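Side-chain contacts in D-mannonate dehydratase (Streptococcus suis, PDB 3BDK), which probably catalyses the manganese- or iron-dependent dehydration of D-mannonate to 2-dehydro-3-deoxy-D-gluconate: residues D32-E37 with D338-P343; V121-M126 with Y200-I205; H138-G143 with H331-W336; A196-F201 with P231-G236. All coordinates share one frame; numbering follows the deposited sequence.

Contact 1: D32-E37 with D338-P343; sequences DPVTLE and DQTKTP
Pro33 and Thr340 form a small, apolar loop-to-loop contact in the xylose isomerase-like TIM barrel, joining the N-terminal part of the chain to the long segment that follows the last barrel strand, 327-328. Residues 32-35 lead into helix 36-40, whereas 338-343 belong to the irregular connection to helix 348-368. Just 94 Å² is buried, both sides summed, and the CA atoms of Pro33 and Thr340 lie 6.9 Å apart.

The closest touch is between the Pro33 ring, at CG, and the methyl CG2 of Thr340, 3.8 Å away. Thr340 holds that methyl anti to its carbonyl carbon (chi1, measured to OG1, 42°), which presents carbon rather than hydroxyl to the proline. Thr340 CG2 also lies 4.5 Å from CG2 of the buried Val34, a looser approach, while Arg350 of helix 348-368 packs on the valine as well.

Both loops connect to residues of the sugar pocket. Asp32 OD2 accepts from the backbone N of Tyr28, a pocket residue, and Pro343 packs on Trp131, another. Further along, Thr35 is the N-cap of helix 36-40, its OG1 accepting a weak bond from Glu37 N and a further bond from Glu38 N.

Pro33 itself is spanned by an Asx turn. Val34 N donates to Asp32 OD1 over 3.2 Å, nearly straight at 163°, and the donor stands well above the carboxylate plane, 61° out of it.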
loop_
_atom_site.group_PDB
_atom_site.type_symbol
_atom_site.label_atom_id
_atom_site.label_comp_id
_atom_site.label_asym_id
_atom_site.label_seq_id
_atom_site.Cartn_x
_atom_site.Cartn_y
_atom_site.Cartn_z
ATOM N N ASP A 32 2.027 22.969 -1.064
ATOM C CA ASP A 32 2.150 21.560 -1.488
ATOM C C ASP A 32 1.011 21.149 -2.443
ATOM O O ASP A 32 -0.165 21.277 -2.091
ATOM C CB ASP A 32 2.207 20.626 -0.257
ATOM C CG ASP A 32 2.846 19.253 -0.560
ATOM O OD1 ASP A 32 3.009 18.890 -1.745
ATOM O OD2 ASP A 32 3.186 18.526 0.406
ATOM N N PRO A 33 1.357 20.674 -3.662
ATOM C CA PRO A 33 0.355 20.221 -4.639
ATOM C C PRO A 33 -0.348 18.985 -4.150
ATOM O O PRO A 33 -1.323 18.547 -4.750
ATOM C CB PRO A 33 1.188 19.891 -5.880
ATOM C CG PRO A 33 2.557 19.618 -5.348
ATOM C CD PRO A 33 2.726 20.560 -4.200
ATOM N N VAL A 34 0.183 18.418 -3.078
ATOM C CA VAL A 34 -0.478 17.384 -2.311
ATOM C C VAL A 34 -1.219 18.112 -1.212
ATOM O O VAL A 34 -0.656 18.997 -0.569
ATOM C CB VAL A 34 0.544 16.397 -1.693
ATOM C CG1 VAL A 34 -0.140 15.358 -0.813
ATOM C CG2 VAL A 34 1.323 15.705 -2.793
ATOM N N THR A 35 -2.482 17.738 -1.011
ATOM C CA THR A 35 -3.350 18.347 0.009
ATOM C C THR A 35 -3.611 17.402 1.178
ATOM O O THR A 35 -3.450 16.180 1.078
ATOM C CB THR A 35 -4.747 18.759 -0.551
ATOM O OG1 THR A 35 -5.736 17.807 -0.120
ATOM C CG2 THR A 35 -4.744 18.878 -2.083
ATOM N N LEU A 36 -4.060 17.987 2.276
ATOM C CA LEU A 36 -4.352 17.238 3.489
ATOM C C LEU A 36 -5.625 16.394 3.334
ATOM O O LEU A 36 -5.782 15.354 4.001
ATOM C CB LEU A 36 -4.453 18.211 4.664
ATOM C CG LEU A 36 -3.517 19.420 4.496
ATOM C CD1 LEU A 36 -4.197 20.584 3.741
ATOM C CD2 LEU A 36 -2.987 19.890 5.832
ATOM N N GLU A 37 -6.524 16.849 2.449
ATOM C CA GLU A 37 -7.704 16.067 2.057
ATOM C C GLU A 37 -7.181 14.720 1.586
ATOM O O GLU A 37 -7.537 13.667 2.127
ATOM N N ASP A 338 1.956 11.312 -12.287
ATOM C CA ASP A 338 2.213 12.300 -11.231
ATOM C C ASP A 338 3.184 13.394 -11.683
ATOM O O ASP A 338 4.307 13.096 -12.113
ATOM C CB ASP A 338 2.740 11.618 -9.970
ATOM C CG ASP A 338 2.239 12.281 -8.711
ATOM O OD1 ASP A 338 2.102 13.527 -8.729
ATOM O OD2 ASP A 338 1.975 11.567 -7.711
ATOM N N GLN A 339 2.726 14.652 -11.603
ATOM C CA GLN A 339 3.439 15.819 -12.180
ATOM C C GLN A 339 4.304 16.559 -11.162
ATOM O O GLN A 339 5.283 17.233 -11.541
ATOM C CB GLN A 339 2.463 16.789 -12.851
ATOM C CG GLN A 339 2.083 16.398 -14.289
ATOM C CD GLN A 339 0.682 16.868 -14.680
ATOM O OE1 GLN A 339 0.355 18.050 -14.550
ATOM N NE2 GLN A 339 -0.151 15.939 -15.158
ATOM N N THR A 340 3.908 16.435 -9.888
ATOM C CA THR A 340 4.719 16.788 -8.705
ATOM C C THR A 340 6.238 16.693 -8.936
ATOM O O THR A 340 6.780 15.593 -9.150
ATOM C CB THR A 340 4.403 15.827 -7.559
ATOM O OG1 THR A 340 4.295 14.496 -8.101
ATOM C CG2 THR A 340 3.114 16.219 -6.847
ATOM N N LYS A 341 6.926 17.833 -8.870
ATOM C CA LYS A 341 8.329 17.867 -9.293
ATOM C C LYS A 341 9.340 17.946 -8.146
ATOM O O LYS A 341 10.537 17.749 -8.362
ATOM C CB LYS A 341 8.555 18.964 -10.343
ATOM C CG LYS A 341 9.501 18.556 -11.477
ATOM C CD LYS A 341 9.206 19.325 -12.776
ATOM C CE LYS A 341 10.129 18.888 -13.913
ATOM N NZ LYS A 341 10.095 17.406 -14.174
ATOM N N THR A 342 8.868 18.224 -6.934
ATOM C CA THR A 342 9.699 18.050 -5.739
ATOM C C THR A 342 10.201 16.589 -5.649
ATOM O O THR A 342 9.384 15.663 -5.661
ATOM C CB THR A 342 8.908 18.380 -4.460
ATOM O OG1 THR A 342 8.171 19.593 -4.648
ATOM C CG2 THR A 342 9.837 18.508 -3.251
ATOM N N PRO A 343 11.538 16.384 -5.542
ATOM C CA PRO A 343 12.222 15.091 -5.529
ATOM C C PRO A 343 11.355 13.829 -5.582
ATOM O O PRO A 343 10.896 13.454 -6.668
ATOM C CB PRO A 343 13.029 15.191 -4.237
ATOM C CG PRO A 343 13.439 16.764 -4.232
ATOM C CD PRO A 343 12.547 17.434 -5.306
#

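Contact 2: V121-M126 with Y200-I205; sequences VCYNFM and YFIKAI
Phe201 pushes its ring from helix 191-210 in among Tyr123 and Phe125 of segment 121-126. With CG anti to the backbone N (chi1 175°), the ring leaves the helix toward the sheet. Its CE1 meets CE1 of Tyr123 at 4.0 Å, and the tyrosine carbon comes in at the edge of the phenylalanine, near its plane. Phe125 approaches otherwise: its CE1 lies 4.0 Å from Phe201 CD1, the ring planes are inclined by 48° and the centroids are 5.9 Å apart, an oblique pair. One face of Phe201 is covered from its own helix by CG2 of Ile205. Beyond the rings, the Tyr123 hydroxyl OH touches the end methyl CD1 of Ile202 at 3.6 Å, the two side chains crossing at about a right angle. An Asx turn follows Tyr123 in the chain, Met126 N donating to Asn124 OD1, while Asn124 ND2 binds Asp130 of the sugar pocket. The cluster is the buried seam between a barrel strand and its outer helix: Tyr106 of helix 99-114 meets Phe201 edge-to-face, Phe243 of helix 237-245 touches Tyr123 and Ile202, and Ile218 of the adjacent parallel strand 215-218 packs on Tyr123 and Phe125.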
loop_
_atom_site.group_PDB
_atom_site.type_symbol
_atom_site.label_atom_id
_atom_site.label_comp_id
_atom_site.label_asym_id
_atom_site.label_seq_id
_atom_site.Cartn_x
_atom_site.Cartn_y
_atom_site.Cartn_z
ATOM N N VAL A 121 11.758 16.817 16.467
ATOM C CA VAL A 121 12.381 17.656 15.434
ATOM C C VAL A 121 13.535 16.920 14.732
ATOM O O VAL A 121 14.570 16.645 15.346
ATOM C CB VAL A 121 12.888 19.009 16.011
ATOM C CG1 VAL A 121 13.589 19.816 14.942
ATOM C CG2 VAL A 121 11.742 19.817 16.584
ATOM N N CYS A 122 13.322 16.583 13.459
ATOM C CA CYS A 122 14.363 16.065 12.572
ATOM C C CYS A 122 15.202 17.244 12.035
ATOM O O CYS A 122 14.738 18.387 12.028
ATOM C CB CYS A 122 13.733 15.230 11.430
ATOM S SG CYS A 122 14.889 14.566 10.101
ATOM N N TYR A 123 16.439 16.952 11.616
ATOM C CA TYR A 123 17.408 17.949 11.113
ATOM C C TYR A 123 18.674 17.177 10.724
ATOM O O TYR A 123 18.892 16.074 11.231
ATOM C CB TYR A 123 17.770 18.967 12.208
ATOM C CG TYR A 123 18.551 18.314 13.312
ATOM C CD1 TYR A 123 19.941 18.465 13.404
ATOM C CD2 TYR A 123 17.915 17.477 14.220
ATOM C CE1 TYR A 123 20.659 17.811 14.394
ATOM C CE2 TYR A 123 18.628 16.828 15.217
ATOM C CZ TYR A 123 19.996 16.997 15.296
ATOM O OH TYR A 123 20.673 16.345 16.295
ATOM N N ASN A 124 19.522 17.754 9.871
ATOM C CA ASN A 124 20.797 17.106 9.488
ATOM C C ASN A 124 22.056 17.875 9.876
ATOM O O ASN A 124 21.976 19.007 10.341
ATOM C CB ASN A 124 20.836 16.799 7.987
ATOM C CG ASN A 124 21.296 17.972 7.159
ATOM O OD1 ASN A 124 22.359 18.537 7.397
ATOM N ND2 ASN A 124 20.503 18.341 6.165
ATOM N N PHE A 125 23.215 17.247 9.670
ATOM C CA PHE A 125 24.514 17.896 9.854
ATOM C C PHE A 125 25.434 17.536 8.686
ATOM O O PHE A 125 26.473 16.891 8.849
ATOM C CB PHE A 125 25.134 17.519 11.200
ATOM C CG PHE A 125 25.874 18.650 11.860
ATOM C CD1 PHE A 125 25.207 19.538 12.702
ATOM C CD2 PHE A 125 27.240 18.842 11.627
ATOM C CE1 PHE A 125 25.891 20.591 13.315
ATOM C CE2 PHE A 125 27.932 19.887 12.239
ATOM C CZ PHE A 125 27.257 20.761 13.083
ATOM N N MET A 126 25.026 17.981 7.504
ATOM C CA MET A 126 25.622 17.568 6.268
ATOM C C MET A 126 26.124 18.790 5.532
ATOM O O MET A 126 25.340 19.610 5.051
ATOM C CB MET A 126 24.588 16.831 5.426
ATOM C CG MET A 126 25.158 15.735 4.531
ATOM S SD MET A 126 23.937 15.024 3.396
ATOM C CE MET A 126 22.502 14.896 4.478
ATOM N N TYR A 200 29.599 20.844 19.849
ATOM C CA TYR A 200 29.344 22.191 20.310
ATOM C C TYR A 200 27.870 22.543 20.174
ATOM O O TYR A 200 27.258 23.077 21.107
ATOM C CB TYR A 200 30.171 23.170 19.489
ATOM C CG TYR A 200 30.129 24.610 19.976
ATOM C CD1 TYR A 200 31.009 25.058 20.969
ATOM C CD2 TYR A 200 29.231 25.524 19.427
ATOM C CE1 TYR A 200 30.989 26.376 21.407
ATOM C CE2 TYR A 200 29.198 26.844 19.856
ATOM C CZ TYR A 200 30.083 27.270 20.844
ATOM O OH TYR A 200 30.055 28.582 21.273
ATOM N N PHE A 201 27.322 22.247 18.998
ATOM C CA PHE A 201 25.906 22.466 18.673
ATOM C C PHE A 201 24.973 21.643 19.569
ATOM O O PHE A 201 23.989 22.159 20.075
ATOM C CB PHE A 201 25.679 22.140 17.187
ATOM C CG PHE A 201 24.245 22.208 16.738
ATOM C CD1 PHE A 201 23.532 21.040 16.477
ATOM C CD2 PHE A 201 23.623 23.437 16.519
ATOM C CE1 PHE A 201 22.220 21.090 16.039
ATOM C CE2 PHE A 201 22.308 23.501 16.068
ATOM C CZ PHE A 201 21.600 22.327 15.837
ATOM N N ILE A 202 25.309 20.374 19.764
ATOM C CA ILE A 202 24.499 19.458 20.556
ATOM C C ILE A 202 24.426 19.915 22.012
ATOM O O ILE A 202 23.337 20.181 22.525
ATOM C CB ILE A 202 25.006 17.988 20.442
ATOM C CG1 ILE A 202 24.665 17.392 19.069
ATOM C CG2 ILE A 202 24.451 17.111 21.538
ATOM C CD1 ILE A 202 23.180 17.464 18.646
ATOM N N LYS A 203 25.570 20.047 22.676
ATOM C CA LYS A 203 25.520 20.362 24.104
ATOM C C LYS A 203 24.934 21.735 24.340
ATOM O O LYS A 203 24.436 22.007 25.418
ATOM C CB LYS A 203 26.848 20.120 24.849
ATOM C CG LYS A 203 28.090 20.770 24.249
ATOM C CD LYS A 203 29.368 20.391 25.018
ATOM C CE LYS A 203 29.561 18.890 25.044
ATOM N NZ LYS A 203 29.120 18.287 23.749
ATOM N N ALA A 204 24.963 22.570 23.307
ATOM C CA ALA A 204 24.275 23.854 23.320
ATOM C C ALA A 204 22.740 23.711 23.390
ATOM O O ALA A 204 22.096 24.337 24.248
ATOM C CB ALA A 204 24.675 24.691 22.099
ATOM N N ILE A 205 22.175 22.878 22.505
ATOM C CA ILE A 205 20.727 22.857 22.258
ATOM C C ILE A 205 19.916 21.830 23.046
ATOM O O ILE A 205 18.696 21.963 23.163
ATOM C CB ILE A 205 20.371 22.716 20.737
ATOM C CG1 ILE A 205 20.679 21.308 20.214
ATOM C CG2 ILE A 205 21.057 23.797 19.912
ATOM C CD1 ILE A 205 19.982 20.978 18.914
#

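Contact 3: H138-G143 with H331-W336; sequences HPLPDG and HGRRIW. With DNO (D-mannose), chain C.
Arg333 meets Asp142 and Leu140 where the irregular segment 331-336 passes the type I turn 140-143, which links strands 135-139 and 145-150. The segment starts in the pocket: His331 brings its ring edge to the bound D-mannose, CE1 lying 3.4 Å from the sugar atom O1. Gly332 carries the chain outward, with a backbone bond to Gly344. Arg333 is bent at chi2 and chi3 (131° and 70°), which carries its guanidinium toward Asp142, and Leu140 crosses the side chain at about a right angle, its CD1 packing 3.7 Å from Arg333 CG. At the far end Arg333 NH2 forms a salt bridge with Asp142 OD2 at 2.6 Å; the hydrogen bond within it is weak, and the two flat groups are inclined by 52°. Ile335 lays CG2 over the centre of the Arg333 guanidinium, 3.7 Å above its plane, and Trp336 donates from NE1 to the carbonyl of Glu38 in the second subunit. The stronger hydrogen bond of Arg333 NH2 goes to the carbonyl O of Ala41 of the second subunit, and NH1 pairs with Asp349. Asp142 and Asp349 probably balance the charge of Arg333, and its bonds join the turn, helix 348-368 and the subunit interface.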
loop_
_atom_site.group_PDB
_atom_site.type_symbol
_atom_site.label_atom_id
_atom_site.label_comp_id
_atom_site.label_asym_id
_atom_site.label_seq_id
_atom_site.Cartn_x
_atom_site.Cartn_y
_atom_site.Cartn_z
ATOM N N HIS A 138 15.211 8.116 -12.922
ATOM C CA HIS A 138 15.931 6.944 -13.412
ATOM C C HIS A 138 14.930 5.824 -13.596
ATOM O O HIS A 138 14.120 5.582 -12.692
ATOM C CB HIS A 138 17.043 6.517 -12.448
ATOM C CG HIS A 138 18.179 5.807 -13.118
ATOM N ND1 HIS A 138 18.921 6.376 -14.128
ATOM C CD2 HIS A 138 18.708 4.577 -12.916
ATOM C CE1 HIS A 138 19.848 5.527 -14.530
ATOM N NE2 HIS A 138 19.747 4.429 -13.802
ATOM N N PRO A 139 14.945 5.169 -14.777
ATOM C CA PRO A 139 13.988 4.071 -15.060
ATOM C C PRO A 139 14.133 2.857 -14.150
ATOM O O PRO A 139 15.239 2.471 -13.812
ATOM C CB PRO A 139 14.283 3.679 -16.534
ATOM C CG PRO A 139 15.038 4.882 -17.114
ATOM C CD PRO A 139 15.823 5.460 -15.928
ATOM N N LEU A 140 12.996 2.296 -13.746
ATOM C CA LEU A 140 12.921 1.002 -13.064
ATOM C C LEU A 140 12.365 -0.065 -14.039
ATOM O O LEU A 140 11.731 0.287 -15.039
ATOM C CB LEU A 140 12.054 1.112 -11.794
ATOM C CG LEU A 140 12.699 1.824 -10.592
ATOM C CD1 LEU A 140 11.657 2.284 -9.599
ATOM C CD2 LEU A 140 13.695 0.947 -9.889
ATOM N N PRO A 141 12.619 -1.363 -13.766
ATOM C CA PRO A 141 12.106 -2.490 -14.562
ATOM C C PRO A 141 10.623 -2.450 -14.886
ATOM O O PRO A 141 10.242 -2.884 -15.968
ATOM C CB PRO A 141 12.400 -3.689 -13.684
ATOM C CG PRO A 141 13.642 -3.309 -13.000
ATOM C CD PRO A 141 13.476 -1.845 -12.666
ATOM N N ASP A 142 9.786 -1.948 -13.987
ATOM C CA ASP A 142 8.350 -1.938 -14.266
ATOM C C ASP A 142 7.891 -0.736 -15.109
ATOM O O ASP A 142 6.677 -0.555 -15.333
ATOM C CB ASP A 142 7.513 -2.097 -12.978
ATOM C CG ASP A 142 7.642 -0.910 -12.026
ATOM O OD1 ASP A 142 8.141 0.149 -12.437
ATOM O OD2 ASP A 142 7.243 -1.040 -10.850
ATOM N N GLY A 143 8.852 0.087 -15.555
ATOM C CA GLY A 143 8.550 1.275 -16.396
ATOM C C GLY A 143 8.329 2.580 -15.632
ATOM O O GLY A 143 8.345 3.654 -16.238
ATOM N N HIS A 331 10.658 8.900 0.197
ATOM C CA HIS A 331 10.417 9.115 -1.225
ATOM C C HIS A 331 9.593 7.980 -1.822
ATOM O O HIS A 331 9.641 6.847 -1.344
ATOM C CB HIS A 331 11.742 9.255 -1.978
ATOM C CG HIS A 331 12.693 10.226 -1.350
ATOM N ND1 HIS A 331 13.143 10.095 -0.054
ATOM C CD2 HIS A 331 13.280 11.343 -1.842
ATOM C CE1 HIS A 331 13.967 11.090 0.226
ATOM N NE2 HIS A 331 14.066 11.861 -0.841
ATOM N N GLY A 332 8.837 8.291 -2.870
ATOM C CA GLY A 332 8.233 7.271 -3.706
ATOM C C GLY A 332 8.640 7.397 -5.161
ATOM O O GLY A 332 9.200 8.413 -5.573
ATOM N N ARG A 333 8.356 6.361 -5.942
ATOM C CA ARG A 333 8.535 6.418 -7.388
ATOM C C ARG A 333 7.594 7.437 -8.020
ATOM O O ARG A 333 6.570 7.796 -7.438
ATOM C CB ARG A 333 8.313 5.038 -8.011
ATOM C CG ARG A 333 9.202 3.947 -7.437
ATOM C CD ARG A 333 8.394 2.716 -7.062
ATOM N NE ARG A 333 7.884 2.017 -8.238
ATOM C CZ ARG A 333 6.629 1.601 -8.373
ATOM N NH1 ARG A 333 5.750 1.812 -7.403
ATOM N NH2 ARG A 333 6.252 0.973 -9.479
ATOM N N ARG A 334 7.947 7.899 -9.215
ATOM C CA ARG A 334 7.011 8.631 -10.060
ATOM C C ARG A 334 6.147 7.678 -10.880
ATOM O O ARG A 334 6.583 7.156 -11.906
ATOM C CB ARG A 334 7.761 9.589 -10.987
ATOM C CG ARG A 334 6.865 10.572 -11.722
ATOM C CD ARG A 334 7.669 11.451 -12.667
ATOM N NE ARG A 334 8.551 12.365 -11.946
ATOM C CZ ARG A 334 8.128 13.307 -11.110
ATOM N NH1 ARG A 334 6.831 13.465 -10.886
ATOM N NH2 ARG A 334 9.003 14.094 -10.498
ATOM N N ILE A 335 4.920 7.456 -10.420
ATOM C CA ILE A 335 3.966 6.617 -11.148
ATOM C C ILE A 335 2.624 7.310 -11.418
ATOM O O ILE A 335 2.246 8.253 -10.721
ATOM C CB ILE A 335 3.753 5.200 -10.523
ATOM C CG1 ILE A 335 2.594 5.173 -9.518
ATOM C CG2 ILE A 335 5.050 4.619 -9.962
ATOM C CD1 ILE A 335 2.891 5.651 -8.182
ATOM N N TRP A 336 1.931 6.821 -12.450
ATOM C CA TRP A 336 0.569 7.221 -12.794
ATOM C C TRP A 336 0.446 8.683 -13.216
ATOM O O TRP A 336 -0.523 9.344 -12.857
ATOM C CB TRP A 336 -0.418 6.936 -11.655
ATOM C CG TRP A 336 -0.385 5.575 -11.081
ATOM C CD1 TRP A 336 0.064 4.433 -11.675
ATOM C CD2 TRP A 336 -0.874 5.190 -9.788
ATOM N NE1 TRP A 336 -0.092 3.363 -10.827
ATOM C CE2 TRP A 336 -0.666 3.800 -9.661
ATOM C CE3 TRP A 336 -1.454 5.891 -8.720
ATOM C CZ2 TRP A 336 -1.000 3.101 -8.507
ATOM C CZ3 TRP A 336 -1.790 5.201 -7.581
ATOM C CH2 TRP A 336 -1.560 3.818 -7.479
HETATM C C1 DNO C . 16.245 14.042 1.162
HETATM C C2 DNO C . 14.809 14.237 1.673
HETATM C C3 DNO C . 14.240 15.681 1.502
HETATM C C4 DNO C . 14.979 16.926 2.091
HETATM C C5 DNO C . 15.672 16.822 3.483
HETATM C C6 DNO C . 15.690 18.200 4.155
HETATM O O1 DNO C . 16.723 12.911 1.056
HETATM O O2 DNO C . 14.693 13.774 3.031
HETATM O O3 DNO C . 12.916 15.702 2.028
HETATM O O4 DNO C . 15.884 17.449 1.109
HETATM O O5 DNO C . 15.032 15.899 4.379
HETATM O O6 DNO C . 16.954 18.827 3.919
#

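Contact 4: A196-F201 with P231-G236; sequences ANLEYF and PRIITG
Leu198, midway along a regular helical segment, faces the irregular backbone around Ile233 in this buried contact of the TIM barrel, with their CA atoms 9.9 Å apart. Residues 196-201 belong to helix 191-210 on the outside of the barrel. Segment 231-236 has no regular structure: it lies in the connection between strand 215-218 and helix 237-245, makes an inverse gamma turn centred on Ile234, and ends at Gly236, the N-cap of that helix.

The meeting is of methyl groups alone. A chi1 of 173° swings the Leu198 side chain away from its backbone N, and its CD2 stands 4.3 Å from Ile233 CD1 and equally 4.3 Å from Ile234 CD1. Since the two isoleucine methyls are themselves 4.3 Å apart, the three make a nearly equilateral triangle, a loose touch burying 80 Å² over both sides. Trp195, three residues or about one turn earlier, packs on both isoleucines, and Ile218 of strand 215-218 supports Leu198 and Ile234, so the loop is tucked between helix and barrel wall.

Polar backbone atoms of the loop find partners nearby: Asp221 OD1 accepts from Ile234 N and, weakly, from Ile233 N. Arg232 turns back along its own chain, NH2 donating to Pro231 O at 3.1 Å in an almost straight bond (174°) that lies in the guanidinium plane but 38° out of the carbonyl plane.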
loop_
_atom_site.group_PDB
_atom_site.type_symbol
_atom_site.label_atom_id
_atom_site.label_comp_id
_atom_site.label_asym_id
_atom_site.label_seq_id
_atom_site.Cartn_x
_atom_site.Cartn_y
_atom_site.Cartn_z
ATOM N N ALA A 196 33.498 18.006 16.184
ATOM C CA ALA A 196 33.608 19.122 17.129
ATOM C C ALA A 196 32.553 20.208 16.924
ATOM O O ALA A 196 32.006 20.733 17.885
ATOM C CB ALA A 196 35.003 19.732 17.069
ATOM N N ASN A 197 32.280 20.556 15.676
ATOM C CA ASN A 197 31.281 21.554 15.415
ATOM C C ASN A 197 29.905 21.078 15.868
ATOM O O ASN A 197 29.106 21.876 16.385
ATOM C CB ASN A 197 31.310 21.945 13.948
ATOM C CG ASN A 197 32.634 22.581 13.552
ATOM O OD1 ASN A 197 33.461 22.890 14.404
ATOM N ND2 ASN A 197 32.838 22.780 12.261
ATOM N N LEU A 198 29.660 19.775 15.720
ATOM C CA LEU A 198 28.391 19.166 16.070
ATOM C C LEU A 198 28.252 19.052 17.562
ATOM O O LEU A 198 27.196 19.350 18.115
ATOM C CB LEU A 198 28.254 17.768 15.449
ATOM C CG LEU A 198 27.034 16.905 15.840
ATOM C CD1 LEU A 198 25.707 17.541 15.419
ATOM C CD2 LEU A 198 27.152 15.507 15.259
ATOM N N GLU A 199 29.311 18.592 18.214
ATOM C CA GLU A 199 29.290 18.447 19.649
ATOM C C GLU A 199 28.962 19.780 20.326
ATOM O O GLU A 199 28.136 19.837 21.237
ATOM C CB GLU A 199 30.621 17.916 20.132
ATOM C CG GLU A 199 30.525 17.278 21.508
ATOM C CD GLU A 199 31.872 17.097 22.140
ATOM O OE1 GLU A 199 32.849 16.904 21.374
ATOM O OE2 GLU A 199 31.948 17.170 23.390
ATOM N N TYR A 200 29.599 20.844 19.849
ATOM C CA TYR A 200 29.344 22.191 20.310
ATOM C C TYR A 200 27.870 22.543 20.174
ATOM O O TYR A 200 27.258 23.077 21.107
ATOM C CB TYR A 200 30.171 23.170 19.489
ATOM C CG TYR A 200 30.129 24.610 19.976
ATOM C CD1 TYR A 200 31.009 25.058 20.969
ATOM C CD2 TYR A 200 29.231 25.524 19.427
ATOM C CE1 TYR A 200 30.989 26.376 21.407
ATOM C CE2 TYR A 200 29.198 26.844 19.856
ATOM C CZ TYR A 200 30.083 27.270 20.844
ATOM O OH TYR A 200 30.055 28.582 21.273
ATOM N N PHE A 201 27.322 22.247 18.998
ATOM C CA PHE A 201 25.906 22.466 18.673
ATOM C C PHE A 201 24.973 21.643 19.569
ATOM O O PHE A 201 23.989 22.159 20.075
ATOM C CB PHE A 201 25.679 22.140 17.187
ATOM C CG PHE A 201 24.245 22.208 16.738
ATOM C CD1 PHE A 201 23.532 21.040 16.477
ATOM C CD2 PHE A 201 23.623 23.437 16.519
ATOM C CE1 PHE A 201 22.220 21.090 16.039
ATOM C CE2 PHE A 201 22.308 23.501 16.068
ATOM C CZ PHE A 201 21.600 22.327 15.837
ATOM N N PRO A 231 33.358 16.310 3.596
ATOM C CA PRO A 231 33.289 15.325 4.668
ATOM C C PRO A 231 31.840 14.955 5.075
ATOM O O PRO A 231 30.927 15.779 4.915
ATOM C CB PRO A 231 34.024 16.034 5.806
ATOM C CG PRO A 231 33.656 17.433 5.627
ATOM C CD PRO A 231 33.572 17.666 4.135
ATOM N N ARG A 232 31.641 13.721 5.558
ATOM C CA ARG A 232 30.359 13.271 6.089
ATOM C C ARG A 232 30.640 12.439 7.306
ATOM O O ARG A 232 31.587 11.660 7.303
ATOM C CB ARG A 232 29.606 12.409 5.087
ATOM C CG ARG A 232 28.658 13.154 4.164
ATOM C CD ARG A 232 29.368 13.794 2.961
ATOM N NE ARG A 232 28.395 14.443 2.084
ATOM C CZ ARG A 232 28.093 15.746 2.089
ATOM N NH1 ARG A 232 27.172 16.216 1.245
ATOM N NH2 ARG A 232 28.702 16.593 2.912
ATOM N N ILE A 233 29.830 12.591 8.353
ATOM C CA ILE A 233 30.077 11.851 9.586
ATOM C C ILE A 233 28.914 10.974 10.056
ATOM O O ILE A 233 29.116 9.981 10.782
ATOM C CB ILE A 233 30.611 12.756 10.747
ATOM C CG1 ILE A 233 29.668 13.944 11.025
ATOM C CG2 ILE A 233 32.048 13.198 10.466
ATOM C CD1 ILE A 233 30.069 14.771 12.244
ATOM N N ILE A 234 27.701 11.309 9.653
ATOM C CA ILE A 234 26.581 10.503 10.082
ATOM C C ILE A 234 26.339 9.460 9.014
ATOM O O ILE A 234 25.462 9.588 8.164
ATOM C CB ILE A 234 25.342 11.356 10.475
ATOM C CG1 ILE A 234 25.798 12.592 11.269
ATOM C CG2 ILE A 234 24.413 10.555 11.358
ATOM C CD1 ILE A 234 26.576 12.252 12.579
ATOM N N THR A 235 27.141 8.413 9.087
ATOM C CA THR A 235 27.336 7.525 7.962
ATOM C C THR A 235 27.150 6.022 8.283
ATOM O O THR A 235 27.025 5.225 7.357
ATOM C CB THR A 235 28.758 7.793 7.305
ATOM O OG1 THR A 235 29.796 7.545 8.255
ATOM C CG2 THR A 235 28.899 9.229 6.798
ATOM N N GLY A 236 27.122 5.645 9.572
ATOM C CA GLY A 236 27.046 4.233 9.987
ATOM C C GLY A 236 27.008 3.935 11.490
ATOM O O GLY A 236 26.893 4.840 12.326
#

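The contacts form two groups on opposite sides of the chain's centre. Contacts 2 and 4 share helix 191-210, have centres about 9 Å apart, and join where Phe125 CD1 touches Leu198 CD1 at 3.4 Å, making one apolar layer. Contacts 1 and 3, with centres about 16 Å apart, use the same connection before helix 348-368 and are tied by a probable hydrogen bond from Arg334 NH1 to Thr340 O, 2.7 Å. Contact 3 touches the bound D-mannose through His331, while the side chains of Tyr123 in contact 2 and Val34 in contact 1 stay about 8 and 13 Å away. The manganese ion is about 11 Å from the Tyr123 side chain and about 12 Å from that of Ile234 in contact 4.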